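Local coordinates for protein oxidoreductase, Gfo/Idh/MocA family (Vibrio cholerae, PDB 1XEA) that probably binds a nicotinamide adenine dinucleotide cofactor on its Rossmann domain and catalyses a redox reaction, as Gfo/Idh/MocA relatives do, at residues D74-L79 with T90-P95; F121-I126 with L147-H152; D201-T206 with L210-M215. One frame throughout, in Å; residues are numbered along the deposited sequence.

Overall arrangement
Along the chain the three contacts come in series, from the probable nucleotide-binding domain out into a large mixed sheet that meets a second subunit. Interaction 1 lies inside the Rossmann domain, between helix 76-85 and strand 90-93. Interaction 2 joins the loop after strand 117-120 to strand 146-152 of the mixed sheet; its centre is about 21 Å from that of interaction 1, yet K94 packs on F121. Interaction 3 pairs strands 196-206 and 209-216, its centre about 12 Å from that of interaction 2 and about 27 Å from that of interaction 1. Strands 146-152 and 209-216 are sheet neighbours: W149 N and K151 N probably hydrogen-bond to H212 O and S214 O. Interactions 2 and 3 both touch the second subunit.

Interaction 1 of 3, residues D74-L79 with T90-P95; sequences DVHSTL and TFVDKP
A buried helix-on-strand contact within a beta-alpha-beta unit of the Rossmann fold brings H76, in the first turn of helix 76-85, against V92 on strand 90-93 and the backbone just beyond it. The backbones stay well apart, with the CA atoms of H76 and V92 7.2 Å from each other, and the imidazole bridges much of that gap. V92 CG1 is the atom that does the touching: it sits over the middle of the H76 ring, 3.8 Å from its centroid and only 10° off the ring normal, a clear CH-pi contact. V92 holds this methyl anti to its own backbone nitrogen (chi1 179°), which carries it up from the strand to the imidazole face.

Two backbone oxygens also come near the ring, obliquely. H76 CD2 lies 3.0 Å from P95 O, and H76 NE2 is 3.3 Å from the same P95 O, but at an angle too poor for a hydrogen bond. D93 O also approaches H76 NE2, at 3.7 Å. The peptide bond before P95 is cis. The carboxylate of D93 takes no part in this and is hydrogen-bonded instead to the hydroxyl of Y18.

Around the contact, L79 packs on I69 of strand 66-69, and T90 touches F83 and L84 farther along helix 76-85. The backbone of strand 90-93 is hydrogen-bonded to strand 66-69 through F91 and to Y118 of strand 117-120 through T90 and V92, while K94 and P95 reach helix 160-175.

Interaction 2 of 3, residues F121-I126 with L147-H152; sequences FNRRHI and LRWEKH
Where the chain leaves the last strand of the Rossmann sheet, a short 3-10 turn lays R123 against W149 and K151 of strand 146-152, in the mixed sheet that follows. It is the aliphatic part of R123 that meets the indole: R123 CG approaches W149 CZ2 at 3.2 Å, obliquely to the ring, and R123 CD follows at 3.8 Å from the same W149 CZ2. R123 bends at chi2 and chi3, and its guanidinium plane stands 61° from the indole plane; the methylenes, not the guanidinium, make the contact.

Beyond the indole, the R123 side chain crosses that of K151 at about a right angle, with R123 NH1 3.5 Å from K151 CE. W149 and K151 both hold CG anti to the backbone nitrogen (chi1 -156° and -169°), and both side chains project from the strand toward the 3-10 turn. The two cationic ends are 4.7 Å apart between R123 NH1 and K151 NZ, a likeness of charge probably eased by nearby acids: R123 NH1 forms a salt bridge with E224, whose same oxygen, OE1, accepts a hydrogen bond from W149 NE1. K151 has a long, weak ion pair with D167.

On the strand itself E150 is held by R148 and H152, two positions before and after it. H152 NE2 donates to the anti lone pair of E150 OE1 at 3.1 Å, while R148 NE bridges to E150 OE2, which is also salt-bridged by R148 of the second subunit. The contact thus belongs to the two-domain plan of Gfo/Idh/MocA oxidoreductases, in which a Rossmann domain is joined to a large, mostly antiparallel sheet.

Interaction 3 of 3, residues D201-T206 with L210-M215; sequences DVQWQT and LLHASM
D201 and S214 meet across two antiparallel strands through a side-chain hydrogen bond: S214 OG, set anti to its backbone nitrogen (chi1 171°), donates to D201 OD1 at 2.8 Å, nearly head-on to the carboxylate oxygen. The other oxygen, OD2, is taken by R199 in a salt bridge. Between the backbones, V202 and A213 form a hydrogen-bonded pair, with V202 N to A213 O at 2.9 Å and A213 N to V202 O at 2.8 Å, the latter almost straight at 176°. W204 and L211 repeat the pattern: W204 N reaches L211 O at 3.1 Å, and L211 N reaches W204 O at 2.9 Å. These strands, 196-206 and 209-216, form a beta hairpin within the mixed sheet, and the backbones of H212 and L210 also hydrogen-bond to W149 and L147 of strand 146-152. On the face bearing W204, L211 CB lies over the six-membered ring, 4.0 Å from its centroid, while W204 NE1 is satisfied by S178 OG. On the other face, Q203 lies over H212, its NE2 3.4 Å from H212 ND1 with the amide and imidazole planes 59° apart. There Q203 packs on H187, and L210 on R199, both of the second subunit.

Interaction 1 of 3, residues D74-L79 with T90-P95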
loop_
_atom_site.group_PDB
_atom_site.type_symbol
_atom_site.label_atom_id
_atom_site.label_comp_id
_atom_site.label_asym_id
_atom_site.label_seq_id
_atom_site.Cartn_x
_atom_site.Cartn_y
_atom_site.Cartn_z
ATOM N N ASP A 74 2.589 39.497 11.926
ATOM C CA ASP A 74 2.753 40.722 12.722
ATOM C C ASP A 74 2.197 41.984 12.078
ATOM O O ASP A 74 2.338 43.081 12.619
ATOM C CB ASP A 74 4.240 40.931 13.061
ATOM C CG ASP A 74 5.117 41.064 11.823
ATOM O OD1 ASP A 74 5.046 42.108 11.141
ATOM O OD2 ASP A 74 5.882 40.115 11.526
ATOM N N VAL A 75 1.556 41.826 10.931
ATOM C CA VAL A 75 1.004 42.968 10.227
ATOM C C VAL A 75 -0.478 42.754 9.986
ATOM O O VAL A 75 -1.167 43.647 9.495
ATOM C CB VAL A 75 1.687 43.146 8.873
ATOM C CG1 VAL A 75 1.339 44.486 8.294
ATOM C CG2 VAL A 75 3.180 42.986 9.027
ATOM N N HIS A 76 -0.971 41.572 10.334
ATOM C CA HIS A 76 -2.380 41.274 10.124
ATOM C C HIS A 76 -3.293 42.295 10.801
ATOM O O HIS A 76 -4.065 42.976 10.129
ATOM C CB HIS A 76 -2.730 39.868 10.632
ATOM C CG HIS A 76 -2.071 38.756 9.874
ATOM N ND1 HIS A 76 -1.719 38.857 8.545
ATOM C CD2 HIS A 76 -1.751 37.496 10.253
ATOM C CE1 HIS A 76 -1.209 37.707 8.140
ATOM N NE2 HIS A 76 -1.217 36.865 9.156
ATOM N N SER A 77 -3.206 42.401 12.126
ATOM C CA SER A 77 -4.053 43.332 12.878
ATOM C C SER A 77 -4.158 44.696 12.223
ATOM O O SER A 77 -5.253 45.230 12.041
ATOM C CB SER A 77 -3.539 43.511 14.307
ATOM O OG SER A 77 -3.845 42.376 15.091
ATOM N N THR A 78 -3.013 45.259 11.873
ATOM C CA THR A 78 -2.992 46.560 11.246
ATOM C C THR A 78 -3.851 46.537 9.999
ATOM O O THR A 78 -4.925 47.131 9.959
ATOM C CB THR A 78 -1.571 46.943 10.869
ATOM O OG1 THR A 78 -0.729 46.818 12.021
ATOM C CG2 THR A 78 -1.521 48.369 10.359
ATOM N N LEU A 79 -3.379 45.827 8.985
ATOM C CA LEU A 79 -4.102 45.721 7.726
ATOM C C LEU A 79 -5.570 45.358 7.919
ATOM O O LEU A 79 -6.463 46.028 7.402
ATOM C CB LEU A 79 -3.427 44.681 6.835
ATOM C CG LEU A 79 -1.992 45.007 6.419
ATOM C CD1 LEU A 79 -1.414 43.835 5.666
ATOM C CD2 LEU A 79 -1.963 46.261 5.565
ATOM N N THR A 90 -13.121 41.421 4.895
ATOM C CA THR A 90 -11.694 41.126 4.952
ATOM C C THR A 90 -11.362 39.640 5.096
ATOM O O THR A 90 -12.012 38.906 5.841
ATOM C CB THR A 90 -11.011 41.896 6.120
ATOM O OG1 THR A 90 -11.158 43.302 5.908
ATOM C CG2 THR A 90 -9.528 41.563 6.213
ATOM N N PHE A 91 -10.324 39.216 4.385
ATOM C CA PHE A 91 -9.856 37.844 4.429
ATOM C C PHE A 91 -8.419 37.877 4.910
ATOM O O PHE A 91 -7.633 38.717 4.468
ATOM C CB PHE A 91 -9.911 37.227 3.039
ATOM C CG PHE A 91 -9.265 35.880 2.952
ATOM C CD1 PHE A 91 -9.986 34.729 3.228
ATOM C CD2 PHE A 91 -7.927 35.762 2.596
ATOM C CE1 PHE A 91 -9.387 33.471 3.149
ATOM C CE2 PHE A 91 -7.317 34.509 2.513
ATOM C CZ PHE A 91 -8.050 33.362 2.791
ATOM N N VAL A 92 -8.084 36.971 5.820
ATOM C CA VAL A 92 -6.732 36.897 6.352
ATOM C C VAL A 92 -6.312 35.446 6.434
ATOM O O VAL A 92 -7.044 34.611 6.952
ATOM C CB VAL A 92 -6.627 37.523 7.764
ATOM C CG1 VAL A 92 -5.201 37.396 8.285
ATOM C CG2 VAL A 92 -7.031 38.989 7.713
ATOM N N ASP A 93 -5.128 35.145 5.918
ATOM C CA ASP A 93 -4.626 33.785 5.944
ATOM C C ASP A 93 -4.191 33.433 7.359
ATOM O O ASP A 93 -3.536 34.227 8.027
ATOM C CB ASP A 93 -3.458 33.640 4.968
ATOM C CG ASP A 93 -2.962 32.215 4.866
ATOM O OD1 ASP A 93 -3.811 31.298 4.719
ATOM O OD2 ASP A 93 -1.723 32.004 4.914
ATOM N N LYS A 94 -4.571 32.242 7.811
ATOM C CA LYS A 94 -4.227 31.773 9.148
ATOM C C LYS A 94 -2.725 31.902 9.372
ATOM O O LYS A 94 -1.938 31.660 8.464
ATOM C CB LYS A 94 -4.662 30.318 9.317
ATOM C CG LYS A 94 -3.892 29.335 8.456
ATOM C CD LYS A 94 -2.570 28.953 9.106
ATOM C CE LYS A 94 -1.521 28.575 8.068
ATOM N NZ LYS A 94 -0.257 28.157 8.730
ATOM N N PRO A 95 -2.310 32.282 10.590
ATOM C CA PRO A 95 -3.206 32.608 11.704
ATOM C C PRO A 95 -3.707 34.054 11.628
ATOM O O PRO A 95 -3.090 34.898 10.972
ATOM C CB PRO A 95 -2.322 32.357 12.920
ATOM C CG PRO A 95 -0.987 32.827 12.434
ATOM C CD PRO A 95 -0.908 32.238 11.043
#

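Interaction 2 of 3, residues F121-I126 with L147-H152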
loop_
_atom_site.group_PDB
_atom_site.type_symbol
_atom_site.label_atom_id
_atom_site.label_comp_id
_atom_site.label_asym_id
_atom_site.label_seq_id
_atom_site.Cartn_x
_atom_site.Cartn_y
_atom_site.Cartn_z
ATOM N N PHE A 121 -8.435 28.764 6.555
ATOM C CA PHE A 121 -8.167 27.425 7.061
ATOM C C PHE A 121 -8.539 26.432 5.966
ATOM O O PHE A 121 -9.621 25.841 5.997
ATOM C CB PHE A 121 -9.023 27.153 8.288
ATOM C CG PHE A 121 -8.548 27.836 9.537
ATOM C CD1 PHE A 121 -9.356 28.776 10.179
ATOM C CD2 PHE A 121 -7.342 27.462 10.133
ATOM C CE1 PHE A 121 -8.976 29.325 11.401
ATOM C CE2 PHE A 121 -6.947 28.002 11.356
ATOM C CZ PHE A 121 -7.767 28.934 11.992
ATOM N N ASN A 122 -7.633 26.240 5.011
ATOM C CA ASN A 122 -7.893 25.345 3.893
ATOM C C ASN A 122 -8.276 23.912 4.289
ATOM O O ASN A 122 -9.074 23.275 3.605
ATOM C CB ASN A 122 -6.699 25.337 2.931
ATOM C CG ASN A 122 -5.503 24.594 3.479
ATOM O OD1 ASN A 122 -4.966 23.713 2.813
ATOM N ND2 ASN A 122 -5.069 24.946 4.684
ATOM N N ARG A 123 -7.737 23.415 5.397
ATOM C CA ARG A 123 -8.046 22.064 5.837
ATOM C C ARG A 123 -9.502 21.879 6.265
ATOM O O ARG A 123 -9.847 20.850 6.843
ATOM C CB ARG A 123 -7.112 21.656 6.977
ATOM C CG ARG A 123 -6.061 20.650 6.592
ATOM C CD ARG A 123 -4.733 20.955 7.259
ATOM N NE ARG A 123 -3.981 21.959 6.512
ATOM C CZ ARG A 123 -2.841 21.713 5.873
ATOM N NH1 ARG A 123 -2.308 20.500 5.888
ATOM N NH2 ARG A 123 -2.243 22.681 5.201
ATOM N N ARG A 124 -10.360 22.867 6.015
ATOM C CA ARG A 124 -11.782 22.720 6.357
ATOM C C ARG A 124 -12.556 22.472 5.072
ATOM O O ARG A 124 -13.745 22.171 5.107
ATOM C CB ARG A 124 -12.356 23.988 6.989
ATOM C CG ARG A 124 -11.914 24.286 8.398
ATOM C CD ARG A 124 -12.698 25.480 8.940
ATOM N NE ARG A 124 -12.068 26.004 10.148
ATOM C CZ ARG A 124 -12.374 27.164 10.720
ATOM N NH1 ARG A 124 -13.316 27.936 10.191
ATOM N NH2 ARG A 124 -11.723 27.554 11.810
ATOM N N HIS A 125 -11.861 22.617 3.944
ATOM C CA HIS A 125 -12.446 22.454 2.618
ATOM C C HIS A 125 -11.766 21.381 1.783
ATOM O O HIS A 125 -11.730 21.474 0.553
ATOM C CB HIS A 125 -12.354 23.771 1.863
ATOM C CG HIS A 125 -12.929 24.922 2.616
ATOM N ND1 HIS A 125 -14.276 25.213 2.607
ATOM C CD2 HIS A 125 -12.357 25.792 3.483
ATOM C CE1 HIS A 125 -14.510 26.210 3.439
ATOM N NE2 HIS A 125 -13.364 26.578 3.984
ATOM N N ILE A 126 -11.204 20.373 2.431
ATOM C CA ILE A 126 -10.547 19.320 1.678
ATOM C C ILE A 126 -11.619 18.523 0.947
ATOM O O ILE A 126 -12.388 17.776 1.570
ATOM C CB ILE A 126 -9.741 18.411 2.600
ATOM C CG1 ILE A 126 -8.758 19.263 3.393
ATOM C CG2 ILE A 126 -9.005 17.355 1.786
ATOM C CD1 ILE A 126 -7.846 20.114 2.536
ATOM N N LEU A 147 -11.784 11.396 15.818
ATOM C CA LEU A 147 -11.170 12.030 14.664
ATOM C C LEU A 147 -9.752 12.428 15.070
ATOM O O LEU A 147 -9.565 13.205 16.006
ATOM C CB LEU A 147 -11.964 13.271 14.232
ATOM C CG LEU A 147 -11.343 14.120 13.109
ATOM C CD1 LEU A 147 -11.348 13.337 11.813
ATOM C CD2 LEU A 147 -12.094 15.425 12.955
ATOM N N ARG A 148 -8.757 11.885 14.375
ATOM C CA ARG A 148 -7.363 12.171 14.677
ATOM C C ARG A 148 -6.669 12.792 13.485
ATOM O O ARG A 148 -6.618 12.212 12.398
ATOM C CB ARG A 148 -6.632 10.888 15.074
ATOM C CG ARG A 148 -5.140 11.063 15.308
ATOM C CD ARG A 148 -4.526 9.792 15.868
ATOM N NE ARG A 148 -4.497 8.707 14.902
ATOM C CZ ARG A 148 -4.564 7.417 15.221
ATOM N NH1 ARG A 148 -4.672 7.043 16.494
ATOM N NH2 ARG A 148 -4.520 6.500 14.258
ATOM N N TRP A 149 -6.117 13.977 13.691
ATOM C CA TRP A 149 -5.420 14.659 12.623
ATOM C C TRP A 149 -3.924 14.694 12.963
ATOM O O TRP A 149 -3.525 15.310 13.942
ATOM C CB TRP A 149 -5.990 16.074 12.488
ATOM C CG TRP A 149 -5.799 16.654 11.127
ATOM C CD1 TRP A 149 -4.609 16.955 10.522
ATOM C CD2 TRP A 149 -6.818 16.955 10.178
ATOM N NE1 TRP A 149 -4.825 17.421 9.261
ATOM C CE2 TRP A 149 -6.174 17.434 9.019
ATOM C CE3 TRP A 149 -8.218 16.867 10.189
ATOM C CZ2 TRP A 149 -6.880 17.823 7.879
ATOM C CZ3 TRP A 149 -8.913 17.256 9.058
ATOM C CH2 TRP A 149 -8.243 17.728 7.921
ATOM N N GLU A 150 -3.110 14.004 12.171
ATOM C CA GLU A 150 -1.666 13.973 12.370
ATOM C C GLU A 150 -0.985 14.767 11.249
ATOM O O GLU A 150 -1.316 14.610 10.071
ATOM C CB GLU A 150 -1.153 12.530 12.332
ATOM C CG GLU A 150 -1.726 11.617 13.409
ATOM C CD GLU A 150 -1.175 10.193 13.352
ATOM O OE1 GLU A 150 0.061 10.021 13.455
ATOM O OE2 GLU A 150 -1.984 9.247 13.206
ATOM N N LYS A 151 -0.044 15.623 11.617
ATOM C CA LYS A 151 0.692 16.399 10.634
ATOM C C LYS A 151 2.106 16.455 11.163
ATOM O O LYS A 151 2.395 17.208 12.093
ATOM C CB LYS A 151 0.127 17.808 10.511
ATOM C CG LYS A 151 0.681 18.576 9.325
ATOM C CD LYS A 151 0.120 19.989 9.269
ATOM C CE LYS A 151 0.513 20.675 7.974
ATOM N NZ LYS A 151 1.990 20.705 7.794
ATOM N N HIS A 152 2.985 15.654 10.573
ATOM C CA HIS A 152 4.361 15.588 11.036
ATOM C C HIS A 152 5.356 16.152 10.028
ATOM O O HIS A 152 5.063 16.246 8.838
ATOM C CB HIS A 152 4.735 14.135 11.374
ATOM C CG HIS A 152 3.728 13.421 12.233
ATOM N ND1 HIS A 152 2.970 14.059 13.191
ATOM C CD2 HIS A 152 3.382 12.113 12.295
ATOM C CE1 HIS A 152 2.199 13.177 13.803
ATOM N NE2 HIS A 152 2.430 11.988 13.278
#

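Interaction 3 of 3, residues D201-T206 with L210-M215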
loop_
_atom_site.group_PDB
_atom_site.type_symbol
_atom_site.label_atom_id
_atom_site.label_comp_id
_atom_site.label_asym_id
_atom_site.label_seq_id
_atom_site.Cartn_x
_atom_site.Cartn_y
_atom_site.Cartn_z
ATOM N N ASP A 201 0.892 17.188 21.321
ATOM C CA ASP A 201 -0.286 16.338 21.187
ATOM C C ASP A 201 -1.435 16.789 22.068
ATOM O O ASP A 201 -1.402 16.614 23.288
ATOM C CB ASP A 201 0.063 14.888 21.518
ATOM C CG ASP A 201 0.968 14.252 20.478
ATOM O OD1 ASP A 201 0.607 14.272 19.282
ATOM O OD2 ASP A 201 2.039 13.726 20.849
ATOM N N VAL A 202 -2.454 17.361 21.439
ATOM C CA VAL A 202 -3.625 17.838 22.156
ATOM C C VAL A 202 -4.812 16.950 21.844
ATOM O O VAL A 202 -5.172 16.750 20.686
ATOM C CB VAL A 202 -3.969 19.279 21.771
ATOM C CG1 VAL A 202 -5.274 19.692 22.433
ATOM C CG2 VAL A 202 -2.842 20.204 22.188
ATOM N N GLN A 203 -5.428 16.436 22.898
ATOM C CA GLN A 203 -6.561 15.540 22.760
ATOM C C GLN A 203 -7.601 15.768 23.862
ATOM O O GLN A 203 -7.254 15.911 25.033
ATOM C CB GLN A 203 -6.038 14.099 22.793
ATOM C CG GLN A 203 -6.970 13.097 23.430
ATOM C CD GLN A 203 -6.463 11.669 23.339
ATOM O OE1 GLN A 203 -6.973 10.785 24.025
ATOM N NE2 GLN A 203 -5.463 11.433 22.485
ATOM N N TRP A 204 -8.874 15.808 23.481
ATOM C CA TRP A 204 -9.954 15.990 24.446
ATOM C C TRP A 204 -11.219 15.301 23.944
ATOM O O TRP A 204 -11.317 14.933 22.771
ATOM C CB TRP A 204 -10.241 17.469 24.660
ATOM C CG TRP A 204 -10.880 18.133 23.495
ATOM C CD1 TRP A 204 -12.211 18.399 23.322
ATOM C CD2 TRP A 204 -10.205 18.703 22.372
ATOM N NE1 TRP A 204 -12.405 19.110 22.158
ATOM C CE2 TRP A 204 -11.191 19.304 21.554
ATOM C CE3 TRP A 204 -8.862 18.746 21.970
ATOM C CZ2 TRP A 204 -10.869 19.977 20.371
ATOM C CZ3 TRP A 204 -8.540 19.409 20.796
ATOM C CH2 TRP A 204 -9.544 20.010 20.004
ATOM N N GLN A 205 -12.194 15.137 24.829
ATOM C CA GLN A 205 -13.433 14.483 24.446
ATOM C C GLN A 205 -14.673 15.366 24.643
ATOM O O GLN A 205 -14.888 15.910 25.721
ATOM C CB GLN A 205 -13.559 13.166 25.221
ATOM C CG GLN A 205 -14.823 12.381 24.933
ATOM C CD GLN A 205 -14.590 10.876 24.840
ATOM O OE1 GLN A 205 -13.747 10.312 25.543
ATOM N NE2 GLN A 205 -15.357 10.218 23.978
ATOM N N THR A 206 -15.465 15.518 23.582
ATOM C CA THR A 206 -16.694 16.315 23.610
ATOM C C THR A 206 -17.877 15.405 23.347
ATOM O O THR A 206 -18.156 15.053 22.198
ATOM C CB THR A 206 -16.721 17.404 22.508
ATOM O OG1 THR A 206 -15.781 18.438 22.821
ATOM C CG2 THR A 206 -18.117 18.014 22.381
ATOM N N LEU A 210 -14.141 11.839 20.333
ATOM C CA LEU A 210 -12.810 12.100 20.833
ATOM C C LEU A 210 -12.019 12.789 19.730
ATOM O O LEU A 210 -11.826 12.228 18.646
ATOM C CB LEU A 210 -12.136 10.796 21.248
ATOM C CG LEU A 210 -10.669 10.886 21.699
ATOM C CD1 LEU A 210 -10.539 11.545 23.063
ATOM C CD2 LEU A 210 -10.099 9.478 21.739
ATOM N N LEU A 211 -11.586 14.017 20.013
ATOM C CA LEU A 211 -10.822 14.838 19.073
ATOM C C LEU A 211 -9.337 14.764 19.410
ATOM O O LEU A 211 -8.966 14.700 20.581
ATOM C CB LEU A 211 -11.330 16.280 19.136
ATOM C CG LEU A 211 -12.839 16.377 18.898
ATOM C CD1 LEU A 211 -13.301 17.825 18.840
ATOM C CD2 LEU A 211 -13.165 15.680 17.596
ATOM N N HIS A 212 -8.484 14.772 18.390
ATOM C CA HIS A 212 -7.046 14.659 18.623
ATOM C C HIS A 212 -6.193 15.315 17.544
ATOM O O HIS A 212 -6.310 14.993 16.359
ATOM C CB HIS A 212 -6.670 13.177 18.741
ATOM C CG HIS A 212 -5.235 12.929 19.104
ATOM N ND1 HIS A 212 -4.690 11.662 19.154
ATOM C CD2 HIS A 212 -4.235 13.778 19.447
ATOM C CE1 HIS A 212 -3.421 11.741 19.512
ATOM N NE2 HIS A 212 -3.120 13.014 19.695
ATOM N N ALA A 213 -5.331 16.234 17.969
ATOM C CA ALA A 213 -4.427 16.937 17.063
ATOM C C ALA A 213 -3.023 16.521 17.468
ATOM O O ALA A 213 -2.630 16.673 18.618
ATOM C CB ALA A 213 -4.600 18.442 17.192
ATOM N N SER A 214 -2.271 16.006 16.506
ATOM C CA SER A 214 -0.935 15.507 16.754
ATOM C C SER A 214 0.065 16.066 15.735
ATOM O O SER A 214 -0.171 16.044 14.522
ATOM C CB SER A 214 -1.005 13.979 16.694
ATOM O OG SER A 214 0.251 13.351 16.715
HETATM N N MSE A 215 1.182 16.582 16.233
HETATM C CA MSE A 215 2.205 17.120 15.354
HETATM C C MSE A 215 3.583 16.812 15.889
HETATM O O MSE A 215 3.970 17.307 16.946
HETATM C CB MSE A 215 2.058 18.628 15.217
HETATM C CG MSE A 215 3.181 19.275 14.428
HETATM SE SE MSE A 215 2.792 21.119 13.975
HETATM C CE MSE A 215 1.635 20.792 12.460
#